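Local structure of MexT protein (Pseudomonas aeruginosa, 6L33) at residues L96-F109 against R126-L140. The protein is a LysR-type transcriptional activator of the MexEF-OprN efflux pump, represented here by its regulatory domain, and probably binds DNA through a separate helix-turn-helix domain. Numbering follows the deposited sequence.
Sequences LDDYCARPHALVSF and RKRKVVLAVPQFNGL
Strands 103-107 and 129-134 are the parallel pair of a beta-alpha-beta unit in the LysR substrate-binding domain, with helix 116-123 as the crossover between them. Leu-106 gives its N to Leu-132 O at 2.8 Å (167° at the hydrogen) and takes Val-134 N on its own O, and His-104 O receives Val-131 N. Between these bonds the register slips by one residue, a beta bulge at Val-131, whose CG1 lies 3.8 Å from Pro-103 CB. On the face of His-104 and Leu-106, Arg-128 lays its extended chain across the imidazole: CD sits over the ring centre, 3.6 Å from the centroid. The CE1 edge of the imidazole points into the face of the Tyr-99 ring, over its centre. His-104 NE2 donates to Tyr-99 O at 2.6 Å, which fixes the rotation of the ring. Arg-128 thus suits its place twice over, its methylenes covering an aromatic face while its NE pairs with Asp-118. Val-107 uses the other side of the sheet; with CG1 anti to the backbone N (chi1 -176°), that methyl rests over the Phe-137 ring, offset toward its rim, 4.0 Å from the centroid. At the far end Arg-126 bends at chi2 and chi3 to bring NH2 2.6 Å from Asp-97 OD1, a salt bridge at an exposed residue of helix 96-101. A water accepts from Lys-129 N and donates to Cys-100 O and Arg-102 O, where helix gives way to strand. Backbone bonds therefore set the pairing, Val-107 on Phe-137 and Arg-128 on His-104 pack the two faces, and Asp-118 balances the arginine charge.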
ATOM      1  N   LEU B  96      16.420  25.941  -5.290  1.00 18.99           N
ATOM      2  CA  LEU B  96      16.044  25.295  -6.543  1.00 17.41           C
ATOM      3  C   LEU B  96      17.217  24.524  -7.134  1.00 14.58           C
ATOM      4  O   LEU B  96      17.044  23.408  -7.638  1.00 17.04           O
ATOM      5  CB  LEU B  96      15.522  26.336  -7.533  1.00 21.24           C
ATOM      6  CG  LEU B  96      15.114  25.812  -8.913  1.00 21.40           C
ATOM      7  CD1 LEU B  96      14.040  24.737  -8.797  1.00 19.54           C
ATOM      8  CD2 LEU B  96      14.642  26.957  -9.790  1.00 24.53           C
ATOM      9  N   ASP B  97      18.424  25.097  -7.064  1.00 15.24           N
ATOM     10  CA  ASP B  97      19.611  24.409  -7.566  1.00 20.45           C
ATOM     11  C   ASP B  97      19.865  23.117  -6.797  1.00 15.86           C
ATOM     12  O   ASP B  97      20.134  22.070  -7.397  1.00 15.78           O
ATOM     13  CB  ASP B  97      20.834  25.327  -7.479  1.00 18.91           C
ATOM     14  CG  ASP B  97      20.904  26.320  -8.620  1.00 27.52           C
ATOM     15  OD1 ASP B  97      20.305  26.056  -9.683  1.00 23.43           O
ATOM     16  OD2 ASP B  97      21.569  27.365  -8.452  1.00 30.62           O
ATOM     17  N   ASP B  98      19.805  23.179  -5.461  1.00 12.98           N
ATOM     18  CA  ASP B  98      19.938  21.966  -4.658  1.00 18.62           C
ATOM     19  C   ASP B  98      18.901  20.929  -5.060  1.00 13.54           C
ATOM     20  O   ASP B  98      19.213  19.739  -5.195  1.00 14.65           O
ATOM     21  CB  ASP B  98      19.783  22.283  -3.168  1.00 19.28           C
ATOM     22  CG  ASP B  98      20.815  23.266  -2.656  1.00 29.40           C
ATOM     23  OD1 ASP B  98      21.886  23.404  -3.283  1.00 28.57           O
ATOM     24  OD2 ASP B  98      20.552  23.895  -1.608  1.00 22.81           O
ATOM     25  N   TYR B  99      17.656  21.367  -5.249  1.00 13.26           N
ATOM     26  CA  TYR B  99      16.569  20.449  -5.568  1.00 17.11           C
ATOM     27  C   TYR B  99      16.836  19.717  -6.875  1.00 17.00           C
ATOM     28  O   TYR B  99      16.700  18.490  -6.955  1.00 16.09           O
ATOM     29  CB  TYR B  99      15.256  21.230  -5.638  1.00 18.72           C
ATOM     30  CG  TYR B  99      14.027  20.381  -5.836  1.00 15.79           C
ATOM     31  CD1 TYR B  99      13.334  19.870  -4.747  1.00 13.90           C
ATOM     32  CD2 TYR B  99      13.551  20.099  -7.109  1.00 13.72           C
ATOM     33  CE1 TYR B  99      12.204  19.097  -4.922  1.00 13.88           C
ATOM     34  CE2 TYR B  99      12.425  19.324  -7.294  1.00 18.62           C
ATOM     35  CZ  TYR B  99      11.755  18.826  -6.197  1.00 10.36           C
ATOM     36  OH  TYR B  99      10.627  18.059  -6.380  1.00 15.11           O
ATOM     37  N   CYS B 100      17.233  20.458  -7.910  1.00 14.14           N
ATOM     38  CA  CYS B 100      17.447  19.870  -9.225  1.00 13.94           C
ATOM     39  C   CYS B 100      18.675  18.970  -9.272  1.00 13.91           C
ATOM     40  O   CYS B 100      18.776  18.130 -10.173  1.00 13.80           O
ATOM     41  CB  CYS B 100      17.579  20.984 -10.265  1.00 12.47           C
ATOM     42  SG  CYS B 100      15.993  21.684 -10.772  1.00 19.03           S
ATOM     43  N   ALA B 101      19.610  19.128  -8.332  1.00 13.92           N
ATOM     44  CA  ALA B 101      20.837  18.344  -8.338  1.00 14.20           C
ATOM     45  C   ALA B 101      20.736  17.060  -7.527  1.00 15.78           C
ATOM     46  O   ALA B 101      21.521  16.134  -7.758  1.00 14.52           O
ATOM     47  CB  ALA B 101      22.003  19.182  -7.803  1.00 18.84           C
ATOM     48  N   ARG B 102      19.810  16.977  -6.600  1.00 11.97           N
ATOM     49  CA  ARG B 102      19.737  15.785  -5.774  1.00 15.70           C
ATOM     50  C   ARG B 102      18.846  14.736  -6.428  1.00 15.76           C
ATOM     51  O   ARG B 102      18.067  15.047  -7.332  1.00 14.57           O
ATOM     52  CB  ARG B 102      19.230  16.158  -4.383  1.00 22.63           C
ATOM     53  CG  ARG B 102      20.326  16.821  -3.557  1.00 25.60           C
ATOM     54  CD  ARG B 102      19.843  17.336  -2.222  1.00 29.29           C
ATOM     55  NE  ARG B 102      19.375  16.263  -1.356  1.00 34.55           N
ATOM     56  CZ  ARG B 102      19.321  16.351  -0.032  1.00 21.58           C
ATOM     57  NH1 ARG B 102      18.877  15.326   0.682  1.00 19.16           N
ATOM     58  NH2 ARG B 102      19.717  17.460   0.578  1.00 21.29           N
ATOM     59  N   PRO B 103      18.974  13.470  -6.033  1.00 10.14           N
ATOM     60  CA  PRO B 103      18.095  12.434  -6.583  1.00 11.21           C
ATOM     61  C   PRO B 103      16.735  12.445  -5.908  1.00 11.60           C
ATOM     62  O   PRO B 103      16.582  12.863  -4.758  1.00 11.74           O
ATOM     63  CB  PRO B 103      18.853  11.136  -6.282  1.00 10.70           C
ATOM     64  CG  PRO B 103      19.610  11.446  -5.036  1.00 20.92           C
ATOM     65  CD  PRO B 103      20.008  12.899  -5.147  1.00 17.00           C
ATOM     66  N   HIS B 104      15.736  11.966  -6.642  1.00  9.76           N
ATOM     67  CA  HIS B 104      14.353  12.109  -6.218  1.00 11.85           C
ATOM     68  C   HIS B 104      13.642  10.766  -6.159  1.00  9.17           C
ATOM     69  O   HIS B 104      13.910   9.859  -6.949  1.00  7.97           O
ATOM     70  CB  HIS B 104      13.598  13.053  -7.155  1.00 11.52           C
ATOM     71  CG  HIS B 104      14.116  14.453  -7.125  1.00 10.72           C
ATOM     72  ND1 HIS B 104      13.508  15.457  -6.403  1.00 11.17           N
ATOM     73  CD2 HIS B 104      15.203  15.012  -7.707  1.00 12.67           C
ATOM     74  CE1 HIS B 104      14.189  16.579  -6.557  1.00 14.52           C
ATOM     75  NE2 HIS B 104      15.223  16.335  -7.341  1.00 10.40           N
ATOM     76  N   ALA B 105      12.733  10.658  -5.195  1.00  8.49           N
ATOM     77  CA  ALA B 105      11.782   9.561  -5.106  1.00 12.53           C
ATOM     78  C   ALA B 105      10.417  10.089  -5.512  1.00 11.90           C
ATOM     79  O   ALA B 105       9.991  11.148  -5.040  1.00 12.19           O
ATOM     80  CB  ALA B 105      11.732   8.977  -3.693  1.00  7.87           C
ATOM     81  N   LEU B 106       9.743   9.362  -6.394  1.00  8.31           N
ATOM     82  CA  LEU B 106       8.461   9.775  -6.943  1.00 12.96           C
ATOM     83  C   LEU B 106       7.383   8.802  -6.493  1.00 12.53           C
ATOM     84  O   LEU B 106       7.543   7.587  -6.637  1.00 11.15           O
ATOM     85  CB  LEU B 106       8.523   9.829  -8.471  1.00 17.71           C
ATOM     86  CG  LEU B 106       7.265  10.273  -9.217  1.00 22.85           C
ATOM     87  CD1 LEU B 106       6.976  11.738  -8.944  1.00 20.46           C
ATOM     88  CD2 LEU B 106       7.418  10.021 -10.712  1.00 28.29           C
ATOM     89  N   VAL B 107       6.294   9.332  -5.939  1.00 12.91           N
ATOM     90  CA  VAL B 107       5.111   8.519  -5.677  1.00 12.07           C
ATOM     91  C   VAL B 107       4.335   8.451  -6.988  1.00 17.38           C
ATOM     92  O   VAL B 107       3.589   9.369  -7.335  1.00 13.69           O
ATOM     93  CB  VAL B 107       4.258   9.077  -4.536  1.00 17.99           C
ATOM     94  CG1 VAL B 107       3.097   8.129  -4.237  1.00 14.15           C
ATOM     95  CG2 VAL B 107       5.109   9.287  -3.295  1.00 11.91           C
ATOM     96  N   SER B 108       4.536   7.370  -7.735  1.00 14.62           N
ATOM     97  CA  SER B 108       3.917   7.170  -9.038  1.00 14.50           C
ATOM     98  C   SER B 108       3.023   5.946  -8.949  1.00 15.67           C
ATOM     99  O   SER B 108       3.491   4.856  -8.607  1.00 13.57           O
ATOM    100  CB  SER B 108       4.978   6.995 -10.126  1.00 19.09           C
ATOM    101  OG  SER B 108       4.402   6.536 -11.336  1.00 20.75           O
ATOM    102  N   PHE B 109       1.742   6.126  -9.253  1.00 13.92           N
ATOM    103  CA  PHE B 109       0.757   5.071  -9.075  1.00 16.33           C
ATOM    104  C   PHE B 109       0.664   4.133 -10.270  1.00 20.33           C
ATOM    105  O   PHE B 109      -0.059   3.133 -10.199  1.00 20.61           O
ATOM    106  CB  PHE B 109      -0.608   5.696  -8.773  1.00 17.74           C
ATOM    107  CG  PHE B 109      -0.587   6.620  -7.586  1.00 16.27           C
ATOM    108  CD1 PHE B 109      -0.391   6.119  -6.309  1.00 20.78           C
ATOM    109  CD2 PHE B 109      -0.730   7.987  -7.749  1.00 14.52           C
ATOM    110  CE1 PHE B 109      -0.359   6.962  -5.215  1.00 23.97           C
ATOM    111  CE2 PHE B 109      -0.700   8.837  -6.659  1.00 20.91           C
ATOM    112  CZ  PHE B 109      -0.513   8.324  -5.390  1.00 20.82           C
ATOM    113  N   ARG B 126      14.482  23.337 -16.759  1.00 18.30           N
ATOM    114  CA  ARG B 126      15.158  22.610 -15.697  1.00 20.76           C
ATOM    115  C   ARG B 126      14.674  21.166 -15.656  1.00 21.26           C
ATOM    116  O   ARG B 126      13.611  20.825 -16.183  1.00 16.18           O
ATOM    117  CB  ARG B 126      14.924  23.275 -14.334  1.00 18.59           C
ATOM    118  CG  ARG B 126      15.342  24.737 -14.264  1.00 19.08           C
ATOM    119  CD  ARG B 126      16.847  24.894 -14.418  1.00 28.26           C
ATOM    120  NE  ARG B 126      17.573  24.502 -13.214  1.00 24.92           N
ATOM    121  CZ  ARG B 126      17.852  25.324 -12.206  1.00 32.57           C
ATOM    122  NH1 ARG B 126      17.462  26.591 -12.251  1.00 34.88           N
ATOM    123  NH2 ARG B 126      18.520  24.880 -11.152  1.00 34.09           N
ATOM    124  N   LYS B 127      15.465  20.315 -15.007  1.00 15.64           N
ATOM    125  CA  LYS B 127      15.119  18.908 -14.889  1.00 15.12           C
ATOM    126  C   LYS B 127      15.721  18.342 -13.612  1.00 16.39           C
ATOM    127  O   LYS B 127      16.520  18.989 -12.928  1.00 16.22           O
ATOM    128  CB  LYS B 127      15.586  18.111 -16.114  1.00 15.41           C
ATOM    129  CG  LYS B 127      17.054  18.298 -16.460  1.00 19.03           C
ATOM    130  CD  LYS B 127      17.393  17.622 -17.782  1.00 28.22           C
ATOM    131  CE  LYS B 127      18.865  17.782 -18.130  1.00 48.28           C
ATOM    132  NZ  LYS B 127      19.751  17.094 -17.149  1.00 44.77           N
ATOM    133  N   ARG B 128      15.320  17.114 -13.298  1.00 13.62           N
ATOM    134  CA  ARG B 128      15.779  16.404 -12.115  1.00 14.13           C
ATOM    135  C   ARG B 128      15.906  14.929 -12.461  1.00 18.26           C
ATOM    136  O   ARG B 128      15.362  14.459 -13.465  1.00 18.96           O
ATOM    137  CB  ARG B 128      14.815  16.596 -10.936  1.00 11.73           C
ATOM    138  CG  ARG B 128      13.453  15.964 -11.182  1.00 14.21           C
ATOM    139  CD  ARG B 128      12.525  16.063  -9.983  1.00 15.94           C
ATOM    140  NE  ARG B 128      11.284  15.327 -10.219  1.00 12.62           N
ATOM    141  CZ  ARG B 128      10.406  15.010  -9.273  1.00 15.68           C
ATOM    142  NH1 ARG B 128      10.622  15.366  -8.014  1.00 11.87           N
ATOM    143  NH2 ARG B 128       9.307  14.336  -9.587  1.00 17.94           N
ATOM    144  N   LYS B 129      16.630  14.195 -11.621  1.00 13.46           N
ATOM    145  CA  LYS B 129      16.827  12.763 -11.810  1.00 17.87           C
ATOM    146  C   LYS B 129      16.020  12.008 -10.763  1.00 16.29           C
ATOM    147  O   LYS B 129      16.257  12.161  -9.559  1.00 16.36           O
ATOM    148  CB  LYS B 129      18.308  12.391 -11.729  1.00 18.99           C
ATOM    149  CG  LYS B 129      18.599  10.922 -12.029  1.00 24.85           C
ATOM    150  CD  LYS B 129      17.909  10.460 -13.309  1.00 40.87           C
ATOM    151  CE  LYS B 129      18.879   9.777 -14.261  1.00 44.09           C
ATOM    152  NZ  LYS B 129      18.299   8.533 -14.841  1.00 43.32           N
ATOM    153  N   VAL B 130      15.067  11.207 -11.221  1.00 13.55           N
ATOM    154  CA  VAL B 130      14.308  10.322 -10.348  1.00 11.91           C
ATOM    155  C   VAL B 130      15.008   8.972 -10.320  1.00 11.57           C
ATOM    156  O   VAL B 130      15.300   8.394 -11.373  1.00 10.76           O
ATOM    157  CB  VAL B 130      12.855  10.184 -10.831  1.00 13.89           C
ATOM    158  CG1 VAL B 130      12.098   9.166  -9.977  1.00 13.40           C
ATOM    159  CG2 VAL B 130      12.160  11.538 -10.811  1.00 15.10           C
ATOM    160  N   VAL B 131      15.301   8.477  -9.118  1.00 17.17           N
ATOM    161  CA  VAL B 131      15.963   7.186  -8.949  1.00 13.82           C
ATOM    162  C   VAL B 131      15.035   6.121  -8.402  1.00 13.73           C
ATOM    163  O   VAL B 131      15.412   4.937  -8.395  1.00 15.38           O
ATOM    164  CB  VAL B 131      17.209   7.300  -8.046  1.00 11.94           C
ATOM    165  CG1 VAL B 131      18.230   8.249  -8.653  1.00 15.02           C
ATOM    166  CG2 VAL B 131      16.804   7.747  -6.644  1.00 13.18           C
ATOM    167  N   LEU B 132      13.844   6.491  -7.942  1.00 14.62           N
ATOM    168  CA  LEU B 132      12.958   5.552  -7.274  1.00 12.16           C
ATOM    169  C   LEU B 132      11.520   5.984  -7.499  1.00 17.70           C
ATOM    170  O   LEU B 132      11.173   7.147  -7.272  1.00 12.90           O
ATOM    171  CB  LEU B 132      13.261   5.484  -5.775  1.00 21.21           C
ATOM    172  CG  LEU B 132      12.458   4.452  -4.986  1.00 24.09           C
ATOM    173  CD1 LEU B 132      12.938   3.049  -5.318  1.00 13.43           C
ATOM    174  CD2 LEU B 132      12.557   4.725  -3.493  1.00 24.13           C
ATOM    175  N   ALA B 133      10.692   5.049  -7.950  1.00 10.73           N
ATOM    176  CA  ALA B 133       9.258   5.263  -8.075  1.00 17.01           C
ATOM    177  C   ALA B 133       8.558   4.241  -7.195  1.00  8.99           C
ATOM    178  O   ALA B 133       8.757   3.033  -7.365  1.00 10.52           O
ATOM    179  CB  ALA B 133       8.801   5.143  -9.529  1.00 12.38           C
ATOM    180  N   VAL B 134       7.761   4.721  -6.249  1.00 11.32           N
ATOM    181  CA  VAL B 134       7.035   3.838  -5.340  1.00  8.84           C
ATOM    182  C   VAL B 134       5.541   4.061  -5.539  1.00 13.48           C
ATOM    183  O   VAL B 134       5.128   5.164  -5.928  1.00 13.34           O
ATOM    184  CB  VAL B 134       7.455   4.071  -3.880  1.00 10.74           C
ATOM    185  CG1 VAL B 134       8.939   3.773  -3.710  1.00 16.63           C
ATOM    186  CG2 VAL B 134       7.137   5.492  -3.458  1.00 10.30           C
ATOM    187  N   PRO B 135       4.700   3.056  -5.298  1.00 19.91           N
ATOM    188  CA  PRO B 135       3.259   3.193  -5.555  1.00 22.41           C
ATOM    189  C   PRO B 135       2.430   3.715  -4.389  1.00 20.78           C
ATOM    190  O   PRO B 135       1.200   3.728  -4.497  1.00 15.38           O
ATOM    191  CB  PRO B 135       2.856   1.750  -5.888  1.00 18.16           C
ATOM    192  CG  PRO B 135       3.776   0.915  -5.051  1.00 16.86           C
ATOM    193  CD  PRO B 135       5.071   1.679  -4.923  1.00 18.04           C
ATOM    194  N   GLN B 136       3.048   4.149  -3.292  1.00 14.50           N
ATOM    195  CA  GLN B 136       2.294   4.596  -2.130  1.00 18.08           C
ATOM    196  C   GLN B 136       3.130   5.581  -1.327  1.00 15.68           C
ATOM    197  O   GLN B 136       4.330   5.750  -1.561  1.00 16.45           O
ATOM    198  CB  GLN B 136       1.879   3.421  -1.244  1.00 17.47           C
ATOM    199  CG  GLN B 136       3.039   2.789  -0.502  1.00 28.18           C
ATOM    200  CD  GLN B 136       2.699   1.423   0.049  1.00 29.99           C
ATOM    201  OE1 GLN B 136       1.770   0.768  -0.420  1.00 25.54           O
ATOM    202  NE2 GLN B 136       3.452   0.985   1.050  1.00 31.29           N
ATOM    203  N   PHE B 137       2.477   6.215  -0.354  1.00 17.50           N
ATOM    204  CA  PHE B 137       3.115   7.199   0.510  1.00 19.35           C
ATOM    205  C   PHE B 137       3.758   6.563   1.739  1.00 16.15           C
ATOM    206  O   PHE B 137       4.909   6.868   2.059  1.00 19.03           O
ATOM    207  CB  PHE B 137       2.095   8.258   0.938  1.00 13.80           C
ATOM    208  CG  PHE B 137       1.693   9.185  -0.167  1.00 15.31           C
ATOM    209  CD1 PHE B 137       2.598  10.098  -0.684  1.00 18.08           C
ATOM    210  CD2 PHE B 137       0.415   9.139  -0.702  1.00 16.51           C
ATOM    211  CE1 PHE B 137       2.237  10.953  -1.708  1.00 14.45           C
ATOM    212  CE2 PHE B 137       0.047   9.994  -1.727  1.00 19.61           C
ATOM    213  CZ  PHE B 137       0.961  10.902  -2.231  1.00 12.55           C
ATOM    214  N   ASN B 138       3.037   5.684   2.433  1.00 22.55           N
ATOM    215  CA  ASN B 138       3.548   5.138   3.683  1.00 22.88           C
ATOM    216  C   ASN B 138       4.782   4.275   3.439  1.00 25.33           C
ATOM    217  O   ASN B 138       4.917   3.617   2.404  1.00 19.20           O
ATOM    218  CB  ASN B 138       2.469   4.329   4.406  1.00 26.20           C
ATOM    219  CG  ASN B 138       1.874   3.230   3.545  1.00 33.32           C
ATOM    220  OD1 ASN B 138       2.548   2.263   3.194  1.00 41.53           O
ATOM    221  ND2 ASN B 138       0.594   3.366   3.216  1.00 32.56           N
ATOM    222  N   GLY B 139       5.694   4.293   4.413  1.00 20.86           N
ATOM    223  CA  GLY B 139       6.968   3.617   4.292  1.00 21.06           C
ATOM    224  C   GLY B 139       8.041   4.403   3.572  1.00 16.51           C
ATOM    225  O   GLY B 139       9.195   3.956   3.540  1.00 17.33           O
ATOM    226  N   LEU B 140       7.703   5.562   3.004  1.00 16.19           N
ATOM    227  CA  LEU B 140       8.671   6.341   2.239  1.00 17.12           C
ATOM    228  C   LEU B 140       9.850   6.791   3.094  1.00 17.28           C
ATOM    229  O   LEU B 140      10.973   6.904   2.590  1.00 18.15           O
ATOM    230  CB  LEU B 140       7.974   7.548   1.612  1.00 20.08           C
ATOM    231  CG  LEU B 140       8.639   8.237   0.422  1.00 20.55           C
ATOM    232  CD1 LEU B 140       8.986   7.225  -0.651  1.00 14.57           C
ATOM    233  CD2 LEU B 140       7.712   9.313  -0.129  1.00 15.52           C
TER
HETATM  234  O   HOH W   1      18.543  15.548  -9.880  1.00 18.43           O